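Local coordinates for protein GH62 hydrolase (Scytalidium thermophilum, PDB 4PVA) that probably cleaves terminal alpha-L-arabinofuranosyl side groups from arabinoxylan, acting as a family 62 glycoside hydrolase in the breakdown of plant cell walls, at residues E222-Y227 with H295-R300; Y252-W256 with P267-E272. All coordinates share one frame; numbering follows the deposited sequence.

Contact 1 of 2, residues E222-Y227 with H295-R300. With PO4 (phosphate ion), chain F.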
ATOM      1  N   GLU A 222       2.479   0.394 -10.362  1.00 11.66           N
ATOM      2  CA  GLU A 222       3.051   0.593  -9.041  1.00 12.42           C
ATOM      3  C   GLU A 222       2.062   0.100  -7.999  1.00 10.91           C
ATOM      4  O   GLU A 222       1.140  -0.665  -8.284  1.00 10.39           O
ATOM      5  CB  GLU A 222       3.577   2.003  -8.795  1.00 14.29           C
ATOM      6  CG  GLU A 222       2.396   2.918  -8.916  1.00 14.70           C
ATOM      7  CD  GLU A 222       2.681   4.410  -8.650  1.00 15.74           C
ATOM      8  OE1 GLU A 222       3.692   5.042  -8.975  1.00 16.45           O
ATOM      9  OE2 GLU A 222       1.766   4.993  -8.101  1.00 16.75           O
ATOM     10  N   ALA A 223       2.319   0.457  -6.763  1.00 10.59           N
ATOM     11  CA  ALA A 223       1.390   0.274  -5.647  1.00 10.42           C
ATOM     12  C   ALA A 223       1.126  -1.197  -5.372  1.00 10.37           C
ATOM     13  O   ALA A 223      -0.004  -1.613  -5.071  1.00 10.52           O
ATOM     14  CB  ALA A 223       0.108   1.066  -5.875  1.00 10.70           C
ATOM     15  N   ALA A 224       2.165  -2.009  -5.400  1.00 10.09           N
ATOM     16  CA  ALA A 224       2.008  -3.419  -5.111  1.00 10.01           C
ATOM     17  C   ALA A 224       1.622  -3.657  -3.649  1.00 10.19           C
ATOM     18  O   ALA A 224       2.045  -2.962  -2.714  1.00 10.29           O
ATOM     19  CB  ALA A 224       3.283  -4.165  -5.414  1.00 10.54           C
ATOM     20  N   CYS A 225       0.834  -4.703  -3.475  1.00  9.69           N
ATOM     21  CA  CYS A 225       0.508  -5.287  -2.171  1.00 10.02           C
ATOM     22  C   CYS A 225       0.709  -6.771  -2.288  1.00  9.48           C
ATOM     23  O   CYS A 225       0.251  -7.362  -3.250  1.00  9.41           O
ATOM     24  CB  CYS A 225      -0.972  -5.072  -1.788  1.00 10.67           C
ATOM     25  SG  CYS A 225      -1.596  -3.390  -1.793  1.00 12.09           S
ATOM     26  N   ILE A 226       1.367  -7.386  -1.310  1.00  9.45           N
ATOM     27  CA  ILE A 226       1.486  -8.835  -1.223  1.00  9.79           C
ATOM     28  C   ILE A 226       0.972  -9.265   0.133  1.00  9.76           C
ATOM     29  O   ILE A 226       1.502  -8.857   1.172  1.00 10.16           O
ATOM     30  CB  ILE A 226       2.926  -9.350  -1.436  1.00 10.17           C
ATOM     31  CG1 ILE A 226       3.501  -9.021  -2.838  1.00 10.28           C
ATOM     32  CG2 ILE A 226       2.958 -10.842  -1.211  1.00 10.56           C
ATOM     33  CD1 ILE A 226       3.830  -7.580  -3.124  1.00 10.42           C
ATOM     34  N   TYR A 227      -0.058 -10.100   0.117  1.00  9.66           N
ATOM     35  CA  TYR A 227      -0.752 -10.585   1.327  1.00  9.97           C
ATOM     36  C   TYR A 227      -0.706 -12.095   1.416  1.00 10.43           C
ATOM     37  O   TYR A 227      -0.799 -12.796   0.411  1.00 10.88           O
ATOM     38  CB  TYR A 227      -2.204 -10.171   1.307  1.00 10.16           C
ATOM     39  CG  TYR A 227      -2.458  -8.698   1.350  1.00 10.09           C
ATOM     40  CD1 TYR A 227      -2.224  -7.976   2.509  1.00 10.45           C
ATOM     41  CD2 TYR A 227      -2.969  -8.009   0.273  1.00 10.04           C
ATOM     42  CE1 TYR A 227      -2.472  -6.631   2.575  1.00 10.67           C
ATOM     43  CE2 TYR A 227      -3.227  -6.662   0.339  1.00 10.34           C
ATOM     44  CZ  TYR A 227      -2.971  -5.970   1.488  1.00 10.26           C
ATOM     45  OH  TYR A 227      -3.234  -4.616   1.545  1.00 10.37           O
ATOM     46  N   HIS A 295      -4.041   2.999  -5.450  1.00 10.88           N
ATOM     47  CA  HIS A 295      -3.090   3.011  -4.357  1.00 10.70           C
ATOM     48  C   HIS A 295      -3.704   2.674  -3.029  1.00 10.69           C
ATOM     49  O   HIS A 295      -3.442   3.325  -2.020  1.00 11.50           O
ATOM     50  CB  HIS A 295      -2.335   4.355  -4.282  1.00 10.97           C
ATOM     51  CG  HIS A 295      -0.916   4.218  -3.815  1.00 11.31           C
ATOM     52  ND1 HIS A 295       0.068   5.128  -4.144  1.00 11.66           N
ATOM     53  CD2 HIS A 295      -0.318   3.282  -3.053  1.00 11.46           C
ATOM     54  CE1 HIS A 295       1.215   4.739  -3.602  1.00 11.63           C
ATOM     55  NE2 HIS A 295       1.007   3.615  -2.950  1.00 11.44           N
ATOM     56  N   GLY A 296      -4.425   1.578  -2.964  1.00 10.67           N
ATOM     57  CA  GLY A 296      -5.177   1.205  -1.780  1.00 10.76           C
ATOM     58  C   GLY A 296      -4.506   0.113  -0.963  1.00 10.48           C
ATOM     59  O   GLY A 296      -3.515  -0.515  -1.375  1.00 10.68           O
ATOM     60  N   GLU A 297      -5.067  -0.138   0.211  1.00 10.33           N
ATOM     61  CA  GLU A 297      -4.621  -1.199   1.082  1.00 10.39           C
ATOM     62  C   GLU A 297      -5.795  -1.797   1.801  1.00 10.05           C
ATOM     63  O   GLU A 297      -6.754  -1.095   2.212  1.00 10.46           O
ATOM     64  CB  GLU A 297      -3.629  -0.691   2.144  1.00 10.89           C
ATOM     65  CG  GLU A 297      -2.167  -0.919   1.801  1.00 11.23           C
ATOM     66  CD  GLU A 297      -1.251  -0.745   3.010  1.00 11.14           C
ATOM     67  OE1 GLU A 297      -1.610  -1.275   4.093  1.00 12.05           O
ATOM     68  OE2 GLU A 297      -0.166  -0.150   2.871  1.00 11.77           O
ATOM     69  N   VAL A 298      -5.729  -3.085   2.055  1.00 10.31           N
ATOM     70  CA  VAL A 298      -6.688  -3.773   2.921  1.00 11.13           C
ATOM     71  C   VAL A 298      -6.515  -3.325   4.368  1.00 10.95           C
ATOM     72  O   VAL A 298      -5.375  -3.259   4.889  1.00 11.44           O
ATOM     73  CB  VAL A 298      -6.480  -5.311   2.821  1.00 11.35           C
ATOM     74  CG1 VAL A 298      -7.399  -6.051   3.781  1.00 11.82           C
ATOM     75  CG2 VAL A 298      -6.681  -5.774   1.396  1.00 11.35           C
ATOM     76  N   ILE A 299      -7.600  -3.052   5.049  1.00 11.66           N
ATOM     77  CA  ILE A 299      -7.560  -2.755   6.478  1.00 12.30           C
ATOM     78  C   ILE A 299      -7.326  -4.052   7.222  1.00 12.89           C
ATOM     79  O   ILE A 299      -8.141  -4.976   7.165  1.00 13.47           O
ATOM     80  CB  ILE A 299      -8.857  -2.094   6.959  1.00 13.18           C
ATOM     81  CG1 ILE A 299      -9.176  -0.831   6.162  1.00 13.36           C
ATOM     82  CG2 ILE A 299      -8.730  -1.738   8.444  1.00 13.96           C
ATOM     83  CD1 ILE A 299     -10.488  -0.182   6.547  1.00 14.24           C
ATOM     84  N   ARG A 300      -6.214  -4.140   7.930  1.00 13.09           N
ATOM     85  CA  ARG A 300      -5.821  -5.396   8.555  1.00 12.96           C
ATOM     86  C   ARG A 300      -6.168  -5.439  10.057  1.00 13.90           C
ATOM     87  O   ARG A 300      -5.903  -4.503  10.800  1.00 14.47           O
ATOM     88  CB  ARG A 300      -4.332  -5.629   8.334  1.00 12.56           C
ATOM     89  CG  ARG A 300      -4.028  -6.113   6.937  1.00 12.08           C
ATOM     90  CD  ARG A 300      -2.538  -6.071   6.641  1.00 12.16           C
ATOM     91  NE  ARG A 300      -2.067  -4.715   6.337  1.00 12.19           N
ATOM     92  CZ  ARG A 300      -1.266  -3.960   7.099  1.00 12.43           C
ATOM     93  NH1 ARG A 300      -0.696  -4.444   8.209  1.00 12.94           N
ATOM     94  NH2 ARG A 300      -0.975  -2.747   6.689  1.00 13.03           N
TER
HETATM   95  P   PO4 F 505       0.118   7.724  -7.019  0.80 10.79           P
HETATM   96  O1  PO4 F 505      -0.916   6.936  -7.858  0.80 11.97           O
HETATM   97  O2  PO4 F 505       1.529   7.246  -7.429  0.80 12.88           O
HETATM   98  O3  PO4 F 505      -0.002   9.173  -7.429  0.80 13.16           O
HETATM   99  O4  PO4 F 505      -0.138   7.498  -5.605  0.80 11.32           O
HETATM  100  O   HOH W   1      -1.529   0.012  -3.184  1.00 11.80           O
HETATM  101  O   HOH W   2      -2.919  -3.549   3.949  1.00 11.27           O
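Over one face of the H295 imidazole lies the methyl of A223, its CB 3.6 Å above the plane and displaced toward the rim, a CH-pi contact; at the ring's edge, in plane, the phosphate takes up ND1, which donates almost straight (174°) to O4 at 2.8 Å. The Y227 ring has R300 CD at its edge, while V298 CG2 meets CZ obliquely at 3.7 Å and W165 packs edge-to-face against it. Along the rim of the R300 guanidinium, in its plane, sit E297 OE1, in a salt bridge with NH2, and a water.

Strands 222-227 and 296-298 run nearly parallel (9°), but their axes stay 8.2 Å apart. They belong to adjoining blades of the five-bladed beta-propeller, so side chains and water replace direct backbone pairing. Y227 has CG anti to its carbonyl carbon (chi1 -64°), which sends the phenol across the gap, where OH accepts from V298 N at 3.0 Å and donates to that same water at 2.6 Å. The water also receives from R300 NE and gives its hydrogens to E297 OE1 and V298 O. E297 OE1 bonds T49 as well, and R300 NH2 bonds V105 O, linking further blades. A second water donates to both A223 O, at 2.9 Å, and G296 O.

E222 OE2 approaches phosphate O2, and K46, R251, Q320 and Y330 also hydrogen-bond the phosphate, which probably came from the crystallisation liquor; such a polar, central pocket is consistent with a site for a sugar substrate.

Contact 2 of 2, residues Y252-W256 with P267-E272; sequences YFRSW and PLADTE
S255 faces two residues where regular pairing would give it one: L268 and A269 both lie opposite it, a classic beta bulge at the outer edge of a propeller blade, beside strand 252-256. The bulge is fastened at both ends of S255. Its carbonyl O accepts from L268 N at 2.8 Å, the donor standing above the carbonyl plane, and A269 O receives two bonds from the serine, from N at 3.0 Å and from OG at 2.8 Å, both from the same face of its plane. With chi1 at 58°, OG is tucked between backbone N and carbonyl carbon, which turns the hydroxyl back to that shared acceptor. One residue further on, W256 and P267 form an antiparallel non-hydrogen-bonded pair with diverging side chains, and CD1 of the indole rests on the proline's CD.

Past the bulge, R254 clasps D270 side-on. NE donates to the backbone O of D270, and NH2 forms a salt bridge with OD2 at 2.9 Å, fairly straight at 166° but reaching the carboxylate from above its plane. The bend at chi3 (70°) brings the guanidinium alongside the aspartate, while W256 CZ2 covers one of its faces and A219 O takes NH1. A leucine in place of R254 would probably leave the D270 carboxylate without its countercharge and release this turn of the loop from the strand.

At the far end E272 crosses the Y252 ring at about a right angle, its CA over the face 3.9 Å from the centroid. Beyond the ring, a water 2.7 Å from Y252 OH donates to E272 OE1, which also accepts from Q247 N.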
ATOM      1  N   TYR A 252      -6.896   0.797 -11.825  1.00 10.03           N
ATOM      2  CA  TYR A 252      -7.511  -0.412 -11.301  1.00 10.22           C
ATOM      3  C   TYR A 252      -6.433  -1.328 -10.782  1.00  9.78           C
ATOM      4  O   TYR A 252      -5.254  -1.134 -11.090  1.00 10.34           O
ATOM      5  CB  TYR A 252      -8.345  -1.108 -12.376  1.00 10.67           C
ATOM      6  CG  TYR A 252      -7.597  -1.645 -13.563  1.00 11.03           C
ATOM      7  CD1 TYR A 252      -7.287  -0.818 -14.630  1.00 11.48           C
ATOM      8  CD2 TYR A 252      -7.255  -2.993 -13.647  1.00 11.24           C
ATOM      9  CE1 TYR A 252      -6.610  -1.312 -15.747  1.00 12.46           C
ATOM     10  CE2 TYR A 252      -6.595  -3.480 -14.763  1.00 11.73           C
ATOM     11  CZ  TYR A 252      -6.304  -2.638 -15.792  1.00 12.33           C
ATOM     12  OH  TYR A 252      -5.645  -3.182 -16.896  1.00 14.95           O
ATOM     13  N   PHE A 253      -6.810  -2.344 -10.018  1.00  9.60           N
ATOM     14  CA  PHE A 253      -5.872  -3.329  -9.510  1.00  9.53           C
ATOM     15  C   PHE A 253      -5.998  -4.656 -10.229  1.00  9.63           C
ATOM     16  O   PHE A 253      -7.103  -5.192 -10.358  1.00 10.15           O
ATOM     17  CB  PHE A 253      -6.049  -3.525  -8.002  1.00  9.61           C
ATOM     18  CG  PHE A 253      -5.342  -2.456  -7.220  1.00  9.70           C
ATOM     19  CD1 PHE A 253      -5.948  -1.229  -6.942  1.00  9.97           C
ATOM     20  CD2 PHE A 253      -4.033  -2.639  -6.851  1.00  9.62           C
ATOM     21  CE1 PHE A 253      -5.219  -0.230  -6.294  1.00  9.93           C
ATOM     22  CE2 PHE A 253      -3.322  -1.633  -6.196  1.00  9.57           C
ATOM     23  CZ  PHE A 253      -3.908  -0.418  -5.947  1.00  9.90           C
ATOM     24  N   ARG A 254      -4.857  -5.153 -10.685  1.00  9.30           N
ATOM     25  CA  ARG A 254      -4.678  -6.515 -11.170  1.00  9.41           C
ATOM     26  C   ARG A 254      -4.266  -7.383 -10.000  1.00  9.43           C
ATOM     27  O   ARG A 254      -3.713  -6.910  -9.011  1.00  9.75           O
ATOM     28  CB  ARG A 254      -3.593  -6.525 -12.238  1.00  9.48           C
ATOM     29  CG  ARG A 254      -3.914  -5.713 -13.487  1.00  9.95           C
ATOM     30  CD  ARG A 254      -2.781  -5.735 -14.500  1.00 10.29           C
ATOM     31  NE  ARG A 254      -2.605  -7.020 -15.120  1.00 10.43           N
ATOM     32  CZ  ARG A 254      -1.478  -7.442 -15.660  1.00 11.21           C
ATOM     33  NH1 ARG A 254      -0.390  -6.711 -15.634  1.00 11.85           N
ATOM     34  NH2 ARG A 254      -1.414  -8.647 -16.187  1.00 11.92           N
ATOM     35  N   SER A 255      -4.554  -8.675 -10.123  1.00  9.41           N
ATOM     36  CA  SER A 255      -4.216  -9.648  -9.105  1.00  9.35           C
ATOM     37  C   SER A 255      -3.624 -10.910  -9.686  1.00  9.47           C
ATOM     38  O   SER A 255      -3.963 -11.329 -10.810  1.00  9.60           O
ATOM     39  CB  SER A 255      -5.418  -9.987  -8.246  1.00  9.75           C
ATOM     40  OG  SER A 255      -6.523 -10.502  -9.027  1.00  9.78           O
ATOM     41  N   TRP A 256      -2.762 -11.533  -8.873  1.00  9.39           N
ATOM     42  CA  TRP A 256      -2.092 -12.788  -9.133  1.00  9.65           C
ATOM     43  C   TRP A 256      -2.064 -13.571  -7.820  1.00  9.78           C
ATOM     44  O   TRP A 256      -2.180 -12.998  -6.742  1.00 10.07           O
ATOM     45  CB  TRP A 256      -0.622 -12.597  -9.573  1.00  9.81           C
ATOM     46  CG  TRP A 256      -0.303 -11.832 -10.838  1.00 10.06           C
ATOM     47  CD1 TRP A 256       0.236 -12.363 -11.992  1.00 10.54           C
ATOM     48  CD2 TRP A 256      -0.367 -10.423 -11.030  1.00 10.51           C
ATOM     49  NE1 TRP A 256       0.458 -11.376 -12.895  1.00 10.92           N
ATOM     50  CE2 TRP A 256       0.098 -10.171 -12.330  1.00 10.60           C
ATOM     51  CE3 TRP A 256      -0.772  -9.350 -10.226  1.00 10.47           C
ATOM     52  CZ2 TRP A 256       0.171  -8.874 -12.851  1.00 11.00           C
ATOM     53  CZ3 TRP A 256      -0.694  -8.078 -10.748  1.00 10.44           C
ATOM     54  CH2 TRP A 256      -0.236  -7.847 -12.036  1.00 10.61           C
ATOM     55  N   PRO A 267      -1.748 -15.054 -12.979  1.00 11.56           N
ATOM     56  CA  PRO A 267      -2.885 -14.140 -12.939  1.00 11.26           C
ATOM     57  C   PRO A 267      -4.118 -14.745 -12.318  1.00 11.01           C
ATOM     58  O   PRO A 267      -4.433 -15.906 -12.564  1.00 11.78           O
ATOM     59  CB  PRO A 267      -3.112 -13.815 -14.422  1.00 11.67           C
ATOM     60  CG  PRO A 267      -1.756 -13.951 -15.014  1.00 12.01           C
ATOM     61  CD  PRO A 267      -1.161 -15.120 -14.335  1.00 12.13           C
ATOM     62  N   LEU A 268      -4.838 -13.909 -11.557  1.00 10.69           N
ATOM     63  CA  LEU A 268      -6.080 -14.270 -10.899  1.00 10.94           C
ATOM     64  C   LEU A 268      -7.196 -13.512 -11.603  1.00 10.83           C
ATOM     65  O   LEU A 268      -7.873 -14.059 -12.471  1.00 11.43           O
ATOM     66  CB  LEU A 268      -5.985 -13.955  -9.387  1.00 11.07           C
ATOM     67  CG  LEU A 268      -7.222 -14.342  -8.597  1.00 11.92           C
ATOM     68  CD1 LEU A 268      -7.445 -15.839  -8.509  1.00 12.49           C
ATOM     69  CD2 LEU A 268      -7.178 -13.723  -7.213  1.00 12.01           C
ATOM     70  N   ALA A 269      -7.371 -12.247 -11.281  1.00 10.50           N
ATOM     71  CA  ALA A 269      -8.302 -11.326 -11.966  1.00 10.40           C
ATOM     72  C   ALA A 269      -7.446 -10.155 -12.362  1.00 10.33           C
ATOM     73  O   ALA A 269      -7.105  -9.307 -11.524  1.00 10.24           O
ATOM     74  CB  ALA A 269      -9.433 -10.886 -11.047  1.00 10.38           C
ATOM     75  N   ASP A 270      -7.020 -10.095 -13.626  1.00 10.35           N
ATOM     76  CA  ASP A 270      -5.939  -9.196 -14.016  1.00 10.44           C
ATOM     77  C   ASP A 270      -6.217  -8.348 -15.261  1.00 10.56           C
ATOM     78  O   ASP A 270      -5.270  -7.881 -15.891  1.00 11.14           O
ATOM     79  CB  ASP A 270      -4.626  -9.962 -14.210  1.00 10.57           C
ATOM     80  CG  ASP A 270      -4.546 -10.584 -15.580  1.00 10.92           C
ATOM     81  OD1 ASP A 270      -5.632 -10.961 -16.086  1.00 11.52           O
ATOM     82  OD2 ASP A 270      -3.440 -10.711 -16.105  1.00 11.60           O
ATOM     83  N   THR A 271      -7.483  -8.133 -15.590  1.00 11.11           N
ATOM     84  CA  THR A 271      -7.844  -7.311 -16.743  1.00 11.58           C
ATOM     85  C   THR A 271      -8.678  -6.123 -16.305  1.00 11.21           C
ATOM     86  O   THR A 271      -9.255  -6.106 -15.229  1.00 11.30           O
ATOM     87  CB  THR A 271      -8.617  -8.129 -17.825  1.00 12.35           C
ATOM     88  OG1 THR A 271      -9.935  -8.382 -17.336  1.00 13.19           O
ATOM     89  CG2 THR A 271      -7.948  -9.406 -18.168  1.00 13.05           C
ATOM     90  N   GLU A 272      -8.780  -5.109 -17.156  1.00 11.47           N
ATOM     91  CA  GLU A 272      -9.579  -3.963 -16.822  1.00 11.96           C
ATOM     92  C   GLU A 272     -11.050  -4.360 -16.746  1.00 12.00           C
ATOM     93  O   GLU A 272     -11.807  -3.852 -15.901  1.00 11.92           O
ATOM     94  CB  GLU A 272      -9.348  -2.812 -17.798  1.00 13.25           C
ATOM     95  CG  GLU A 272      -9.992  -1.540 -17.267  1.00 14.28           C
ATOM     96  CD  GLU A 272      -9.547  -0.275 -17.954  1.00 16.87           C
ATOM     97  OE1 GLU A 272      -8.963  -0.333 -19.064  1.00 18.07           O
ATOM     98  OE2 GLU A 272      -9.784   0.795 -17.334  1.00 19.03           O
TER
HETATM   99  O   HOH W   3      -6.124  -1.795 -19.182  1.00 32.88           O

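In the fold
Starting from the N terminus, strand 26-28 joins the last sheet of the propeller, alongside strands made near the other end of the chain. Much later, strand 222-229 opens the preceding blade, and the chain runs through 238-245 to 251-258. Contact 2 then closes a short excursion of ten residues, bringing 267-272 back along strand 251-258. Only after 282-284 does the chain reach 295-300, where contact 1 closes a loop of 67 residues that encloses contact 2 entirely. Thus contact 2 finishes one blade at its periphery, whereas contact 1 joins it to the next near the centre. F253 of strand 252-256 makes the direct link, its ring packing on A223, H295 and G296 of contact 1.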